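Local coordinates for protein tryptophanyl-tRNA synthetase (Mycoplasma pneumoniae, PDB 2YY5) that probably catalyses the ATP-dependent attachment of tryptophan to its cognate tRNA, working as a homodimeric class I aminoacyl-tRNA synthetase, at residues Gln83-Met97 against Thr134-Tyr146. The protein carries 1 engineered substitution. Residues are numbered along the deposited sequence; the frame is centred on the assembly and turned at random.
Sequences QSDLLEHSMMGYLMM and TYPALMAGDILLY. With WSA (5'-O-[(L-tryptophylamino)sulfonyl]adenosine), chain J; SO4 (sulfate ion), chain I.
H89, on the helix of 83-97, is gripped at both ring nitrogens by D142 and Y146 of 134-146. ND1 gives its proton to D142 OD1 over 2.7 Å at 159°, nearly in the ring plane and on the anti side of the carboxylate, while NE2 and Y146 OH are hydrogen-bonded at 2.9 Å. With chi1 of H89 at -81°, CG lies beside the backbone N and the ring reaches across to both partners. These two bonds fix the rotation of the imidazole.

D142 OD1 also receives a weak bond from Q83 NE2 at 2.8 Å, and a water lies within hydrogen-bonding distance of both D142 OD1 and H89 O. The extended Q83 side chain crosses that of D142 at about a right angle, and its OE1 is held by L45 N. D142 OD2 accepts from H46 NE2 and, at 3.3 Å, from the indole nitrogen N11 of the bound tryptophanyl-adenylate analogue WSA.

Apolar packing continues along the two helices. L145 CD1 stands over the centre of one H89 face, a CH-pi contact 3.7 Å from the centroid, and its CG lies against M92 CB. M96, bent at chi2 and chi3, is a knob among A137, A140, G141 and L144, with CG 3.6 Å from A140 CB. Where the helices come closest, G93 CA meets L138 CD2 and G141 CA lies against M92 CG, and their axes pass 7.4 Å apart at 117°. M97 CB rests on A137 CB.

One turn before D142, M139 CG touches the same indole. Helix packing and a histidine–carboxylate hydrogen bond probably help to orient D142, whose OD2 accepts the indole N-H; the contact thereby contributes M139 and D142 to the pocket that holds the indole in a class I synthetase's Rossmann-type catalytic domain.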
loop_
_atom_site.group_PDB
_atom_site.type_symbol
_atom_site.label_atom_id
_atom_site.label_comp_id
_atom_site.label_asym_id
_atom_site.label_seq_id
_atom_site.Cartn_x
_atom_site.Cartn_y
_atom_site.Cartn_z
ATOM N N GLN B 83 0.706 10.149 -10.792
ATOM C CA GLN B 83 0.437 8.887 -10.108
ATOM C C GLN B 83 -0.629 8.958 -9.007
ATOM O O GLN B 83 -1.553 8.148 -8.975
ATOM C CB GLN B 83 1.752 8.333 -9.536
ATOM C CG GLN B 83 1.637 6.986 -8.834
ATOM C CD GLN B 83 2.974 6.496 -8.314
ATOM O OE1 GLN B 83 3.856 7.292 -8.006
ATOM N NE2 GLN B 83 3.124 5.183 -8.198
ATOM N N SER B 84 -0.509 9.927 -8.113
ATOM C CA SER B 84 -1.467 10.060 -7.025
ATOM C C SER B 84 -2.896 10.383 -7.472
ATOM O O SER B 84 -3.829 10.248 -6.676
ATOM C CB SER B 84 -0.985 11.130 -6.027
ATOM O OG SER B 84 -1.017 12.438 -6.585
ATOM N N ASP B 85 -3.081 10.825 -8.719
ATOM C CA ASP B 85 -4.428 11.149 -9.205
ATOM C C ASP B 85 -5.247 9.889 -9.438
ATOM O O ASP B 85 -6.466 9.958 -9.609
ATOM C CB ASP B 85 -4.373 11.952 -10.508
ATOM C CG ASP B 85 -4.284 13.453 -10.276
ATOM O OD1 ASP B 85 -3.880 14.171 -11.214
ATOM O OD2 ASP B 85 -4.627 13.920 -9.170
ATOM N N LEU B 86 -4.571 8.744 -9.458
ATOM C CA LEU B 86 -5.236 7.465 -9.662
ATOM C C LEU B 86 -5.163 6.500 -8.472
ATOM O O LEU B 86 -4.137 5.871 -8.227
ATOM C CB LEU B 86 -4.667 6.760 -10.900
ATOM C CG LEU B 86 -5.033 7.319 -12.273
ATOM C CD1 LEU B 86 -4.418 8.701 -12.443
ATOM C CD2 LEU B 86 -4.537 6.368 -13.361
ATOM N N LEU B 87 -6.257 6.368 -7.740
ATOM C CA LEU B 87 -6.288 5.430 -6.629
ATOM C C LEU B 87 -5.944 4.016 -7.114
ATOM O O LEU B 87 -5.550 3.158 -6.312
ATOM C CB LEU B 87 -7.678 5.430 -5.982
ATOM C CG LEU B 87 -7.959 6.463 -4.883
ATOM C CD1 LEU B 87 -7.008 7.636 -4.984
ATOM C CD2 LEU B 87 -9.393 6.907 -4.989
ATOM N N GLU B 88 -6.097 3.767 -8.419
ATOM C CA GLU B 88 -5.796 2.450 -8.980
ATOM C C GLU B 88 -4.349 2.060 -8.734
ATOM O O GLU B 88 -4.021 0.883 -8.669
ATOM C CB GLU B 88 -6.062 2.401 -10.491
ATOM C CG GLU B 88 -7.527 2.308 -10.907
ATOM C CD GLU B 88 -8.233 3.636 -10.780
ATOM O OE1 GLU B 88 -9.442 3.715 -11.081
ATOM O OE2 GLU B 88 -7.567 4.612 -10.381
ATOM N N HIS B 89 -3.477 3.051 -8.599
ATOM C CA HIS B 89 -2.074 2.770 -8.363
ATOM C C HIS B 89 -1.844 2.198 -6.975
ATOM O O HIS B 89 -1.185 1.176 -6.834
ATOM C CB HIS B 89 -1.244 4.029 -8.604
ATOM C CG HIS B 89 -0.949 4.266 -10.051
ATOM N ND1 HIS B 89 0.153 3.729 -10.680
ATOM C CD2 HIS B 89 -1.666 4.888 -11.018
ATOM C CE1 HIS B 89 0.100 4.006 -11.973
ATOM N NE2 HIS B 89 -0.996 4.706 -12.203
ATOM N N SER B 90 -2.413 2.830 -5.959
ATOM C CA SER B 90 -2.257 2.341 -4.598
ATOM C C SER B 90 -2.846 0.936 -4.482
ATOM O O SER B 90 -2.280 0.067 -3.814
ATOM C CB SER B 90 -2.958 3.277 -3.604
ATOM O OG SER B 90 -4.369 3.228 -3.744
ATOM N N MET B 91 -3.975 0.712 -5.144
ATOM C CA MET B 91 -4.623 -0.587 -5.071
ATOM C C MET B 91 -3.828 -1.678 -5.755
ATOM O O MET B 91 -3.637 -2.750 -5.193
ATOM C CB MET B 91 -6.032 -0.520 -5.656
ATOM C CG MET B 91 -6.812 -1.824 -5.540
ATOM S SD MET B 91 -6.696 -2.602 -3.908
ATOM C CE MET B 91 -8.076 -1.888 -3.071
ATOM N N MET B 92 -3.366 -1.416 -6.970
ATOM C CA MET B 92 -2.593 -2.415 -7.690
ATOM C C MET B 92 -1.282 -2.653 -6.947
ATOM O O MET B 92 -0.825 -3.790 -6.824
ATOM C CB MET B 92 -2.324 -1.950 -9.131
ATOM C CG MET B 92 -1.537 -2.948 -9.990
ATOM S SD MET B 92 -2.310 -4.593 -10.158
ATOM C CE MET B 92 -3.202 -4.384 -11.670
ATOM N N GLY B 93 -0.696 -1.573 -6.432
ATOM C CA GLY B 93 0.558 -1.671 -5.704
ATOM C C GLY B 93 0.401 -2.557 -4.488
ATOM O O GLY B 93 1.333 -3.273 -4.094
ATOM N N TYR B 94 -0.793 -2.511 -3.902
ATOM C CA TYR B 94 -1.115 -3.314 -2.730
ATOM C C TYR B 94 -1.211 -4.794 -3.079
ATOM O O TYR B 94 -0.728 -5.643 -2.326
ATOM C CB TYR B 94 -2.429 -2.841 -2.093
ATOM C CG TYR B 94 -2.808 -3.608 -0.839
ATOM C CD1 TYR B 94 -3.600 -4.758 -0.902
ATOM C CD2 TYR B 94 -2.330 -3.210 0.401
ATOM C CE1 TYR B 94 -3.894 -5.486 0.241
ATOM C CE2 TYR B 94 -2.617 -3.924 1.544
ATOM C CZ TYR B 94 -3.392 -5.058 1.468
ATOM O OH TYR B 94 -3.630 -5.756 2.627
ATOM N N LEU B 95 -1.828 -5.113 -4.215
ATOM C CA LEU B 95 -1.951 -6.516 -4.611
ATOM C C LEU B 95 -0.566 -7.095 -4.832
ATOM O O LEU B 95 -0.292 -8.235 -4.471
ATOM C CB LEU B 95 -2.780 -6.661 -5.890
ATOM C CG LEU B 95 -4.216 -6.154 -5.840
ATOM C CD1 LEU B 95 -4.922 -6.542 -7.118
ATOM C CD2 LEU B 95 -4.932 -6.740 -4.635
ATOM N N MET B 96 0.305 -6.296 -5.434
ATOM C CA MET B 96 1.676 -6.708 -5.691
ATOM C C MET B 96 2.387 -6.942 -4.356
ATOM O O MET B 96 2.999 -7.992 -4.148
ATOM C CB MET B 96 2.394 -5.630 -6.504
ATOM C CG MET B 96 2.797 -6.050 -7.916
ATOM S SD MET B 96 1.485 -6.708 -8.966
ATOM C CE MET B 96 2.007 -8.412 -9.097
ATOM N N MET B 97 2.277 -5.976 -3.444
ATOM C CA MET B 97 2.904 -6.069 -2.124
ATOM C C MET B 97 2.513 -7.331 -1.336
ATOM O O MET B 97 3.374 -8.005 -0.764
ATOM C CB MET B 97 2.575 -4.818 -1.293
ATOM C CG MET B 97 3.166 -4.819 0.121
ATOM S SD MET B 97 2.880 -3.304 1.060
ATOM C CE MET B 97 1.020 -3.307 1.188
ATOM N N THR B 134 9.118 -1.269 0.599
ATOM C CA THR B 134 8.020 -1.652 -0.273
ATOM C C THR B 134 7.834 -0.997 -1.627
ATOM O O THR B 134 7.163 -1.577 -2.482
ATOM C CB THR B 134 6.674 -1.517 0.462
ATOM O OG1 THR B 134 6.434 -0.135 0.763
ATOM C CG2 THR B 134 6.684 -2.328 1.755
ATOM N N TYR B 135 8.408 0.181 -1.850
ATOM C CA TYR B 135 8.179 0.834 -3.134
ATOM C C TYR B 135 8.459 -0.012 -4.388
ATOM O O TYR B 135 7.831 0.195 -5.432
ATOM C CB TYR B 135 8.906 2.194 -3.213
ATOM C CG TYR B 135 10.393 2.167 -3.469
ATOM C CD1 TYR B 135 11.306 2.089 -2.416
ATOM C CD2 TYR B 135 10.890 2.263 -4.769
ATOM C CE1 TYR B 135 12.684 2.107 -2.651
ATOM C CE2 TYR B 135 12.258 2.281 -5.016
ATOM C CZ TYR B 135 13.149 2.204 -3.953
ATOM O OH TYR B 135 14.499 2.218 -4.202
ATOM N N PRO B 136 9.396 -0.973 -4.312
ATOM C CA PRO B 136 9.576 -1.722 -5.560
ATOM C C PRO B 136 8.367 -2.577 -5.964
ATOM O O PRO B 136 8.296 -3.066 -7.087
ATOM C CB PRO B 136 10.855 -2.539 -5.314
ATOM C CG PRO B 136 11.080 -2.472 -3.830
ATOM C CD PRO B 136 10.565 -1.123 -3.432
ATOM N N ALA B 137 7.417 -2.748 -5.054
ATOM C CA ALA B 137 6.210 -3.510 -5.353
ATOM C C ALA B 137 5.202 -2.530 -5.961
ATOM O O ALA B 137 4.360 -2.907 -6.788
ATOM C CB ALA B 137 5.642 -4.142 -4.079
ATOM N N LEU B 138 5.295 -1.272 -5.536
ATOM C CA LEU B 138 4.429 -0.221 -6.056
ATOM C C LEU B 138 4.800 -0.079 -7.527
ATOM O O LEU B 138 3.936 0.056 -8.391
ATOM C CB LEU B 138 4.709 1.113 -5.362
ATOM C CG LEU B 138 3.524 2.042 -5.070
ATOM C CD1 LEU B 138 4.031 3.474 -5.041
ATOM C CD2 LEU B 138 2.415 1.876 -6.107
ATOM N N MET B 139 6.099 -0.121 -7.799
ATOM C CA MET B 139 6.595 0.010 -9.162
ATOM C C MET B 139 6.032 -1.089 -10.037
ATOM O O MET B 139 5.504 -0.826 -11.114
ATOM C CB MET B 139 8.129 -0.031 -9.201
ATOM C CG MET B 139 8.685 0.413 -10.541
ATOM S SD MET B 139 10.436 0.806 -10.532
ATOM C CE MET B 139 10.803 0.570 -12.220
ATOM N N ALA B 140 6.148 -2.322 -9.565
ATOM C CA ALA B 140 5.643 -3.478 -10.291
ATOM C C ALA B 140 4.189 -3.222 -10.671
ATOM O O ALA B 140 3.769 -3.489 -11.797
ATOM C CB ALA B 140 5.748 -4.722 -9.412
ATOM N N GLY B 141 3.428 -2.686 -9.723
ATOM C CA GLY B 141 2.030 -2.393 -9.974
ATOM C C GLY B 141 1.845 -1.273 -10.978
ATOM O O GLY B 141 0.973 -1.356 -11.846
ATOM N N ASP B 142 2.658 -0.226 -10.870
ATOM C CA ASP B 142 2.557 0.896 -11.801
ATOM C C ASP B 142 2.732 0.373 -13.220
ATOM O O ASP B 142 2.061 0.826 -14.141
ATOM C CB ASP B 142 3.637 1.954 -11.530
ATOM C CG ASP B 142 3.569 2.538 -10.118
ATOM O OD1 ASP B 142 2.457 2.821 -9.607
ATOM O OD2 ASP B 142 4.653 2.730 -9.527
ATOM N N ILE B 143 3.632 -0.590 -13.383
ATOM C CA ILE B 143 3.899 -1.181 -14.687
ATOM C C ILE B 143 2.704 -2.002 -15.160
ATOM O O ILE B 143 2.080 -1.687 -16.171
ATOM C CB ILE B 143 5.119 -2.120 -14.646
ATOM C CG1 ILE B 143 6.355 -1.367 -14.145
ATOM C CG2 ILE B 143 5.375 -2.688 -16.027
ATOM C CD1 ILE B 143 7.506 -2.289 -13.791
ATOM N N LEU B 144 2.392 -3.050 -14.404
ATOM C CA LEU B 144 1.305 -3.960 -14.737
ATOM C C LEU B 144 -0.092 -3.370 -14.915
ATOM O O LEU B 144 -0.960 -4.003 -15.517
ATOM C CB LEU B 144 1.269 -5.096 -13.713
ATOM C CG LEU B 144 2.234 -6.272 -13.932
ATOM C CD1 LEU B 144 3.014 -6.092 -15.221
ATOM C CD2 LEU B 144 3.170 -6.391 -12.757
ATOM N N LEU B 145 -0.319 -2.169 -14.396
ATOM C CA LEU B 145 -1.628 -1.535 -14.531
ATOM C C LEU B 145 -1.912 -1.180 -15.989
ATOM O O LEU B 145 -3.064 -1.138 -16.417
ATOM C CB LEU B 145 -1.687 -0.251 -13.702
ATOM C CG LEU B 145 -2.612 -0.198 -12.489
ATOM C CD1 LEU B 145 -2.500 1.187 -11.841
ATOM C CD2 LEU B 145 -4.045 -0.498 -12.918
ATOM N N TYR B 146 -0.852 -0.919 -16.744
ATOM C CA TYR B 146 -0.991 -0.545 -18.142
ATOM C C TYR B 146 -0.561 -1.650 -19.108
ATOM O O TYR B 146 -0.593 -1.456 -20.327
ATOM C CB TYR B 146 -0.205 0.747 -18.398
ATOM C CG TYR B 146 -0.664 1.869 -17.504
ATOM C CD1 TYR B 146 -1.797 2.623 -17.822
ATOM C CD2 TYR B 146 -0.048 2.095 -16.271
ATOM C CE1 TYR B 146 -2.317 3.564 -16.925
ATOM C CE2 TYR B 146 -0.557 3.033 -15.366
ATOM C CZ TYR B 146 -1.694 3.760 -15.697
ATOM O OH TYR B 146 -2.228 4.645 -14.789
HETATM C CD2 WSA J . 9.097 4.032 -12.410
HETATM C CE3 WSA J . 9.810 4.044 -13.603
HETATM C CZ3 WSA J . 9.400 3.235 -14.655
HETATM C CH2 WSA J . 8.281 2.418 -14.510
HETATM C CZ2 WSA J . 7.572 2.407 -13.316
HETATM C CE2 WSA J . 7.983 3.217 -12.264
HETATM N N11 WSA J . 7.495 3.424 -11.043
HETATM C CD1 WSA J . 8.242 4.327 -10.415
HETATM C CG WSA J . 9.230 4.727 -11.213
HETATM C CB WSA J . 10.295 5.768 -10.873
HETATM C CA WSA J . 11.700 5.161 -10.890
HETATM N NH3 WSA J . 11.789 4.042 -9.943
HETATM C C WSA J . 12.709 6.245 -10.501
HETATM O O WSA J . 12.841 6.573 -9.326
HETATM N NS WSA J . 13.412 6.800 -11.482
HETATM S S WSA J . 14.003 8.244 -11.007
HETATM O O1S WSA J . 12.878 9.165 -10.641
HETATM O O2S WSA J . 14.887 8.070 -9.807
HETATM O "O5'" WSA J . 14.739 8.758 -12.123
HETATM C "C5'" WSA J . 14.081 8.840 -13.392
HETATM C "C4'" WSA J . 14.775 8.064 -14.516
HETATM O "O4'" WSA J . 16.134 8.515 -14.652
HETATM C "C3'" WSA J . 14.837 6.552 -14.281
HETATM O "O3'" WSA J . 14.629 5.864 -15.518
HETATM C "C2'" WSA J . 16.282 6.366 -13.823
HETATM O "O2'" WSA J . 16.715 5.036 -14.126
HETATM C "C1'" WSA J . 16.956 7.345 -14.781
HETATM N N9 WSA J . 18.331 7.649 -14.315
HETATM C C8 WSA J . 18.644 8.065 -13.090
HETATM N N7 WSA J . 19.952 8.303 -13.018
HETATM C C5 WSA J . 20.477 8.035 -14.213
HETATM C C4 WSA J . 19.443 7.609 -15.035
HETATM N N3 WSA J . 19.717 7.273 -16.307
HETATM C C2 WSA J . 20.952 7.347 -16.773
HETATM N N1 WSA J . 21.955 7.752 -16.015
HETATM C C6 WSA J . 21.756 8.103 -14.736
HETATM N N6 WSA J . 22.768 8.526 -13.979
HETATM S S SO4 I . 14.804 4.073 -7.234
HETATM O O1 SO4 I . 15.286 2.833 -6.617
HETATM O O2 SO4 I . 14.364 3.786 -8.610
HETATM O O3 SO4 I . 13.660 4.594 -6.455
HETATM O O4 SO4 I . 15.898 5.061 -7.240
HETATM O O HOH W 1 0.684 0.569 -8.656
#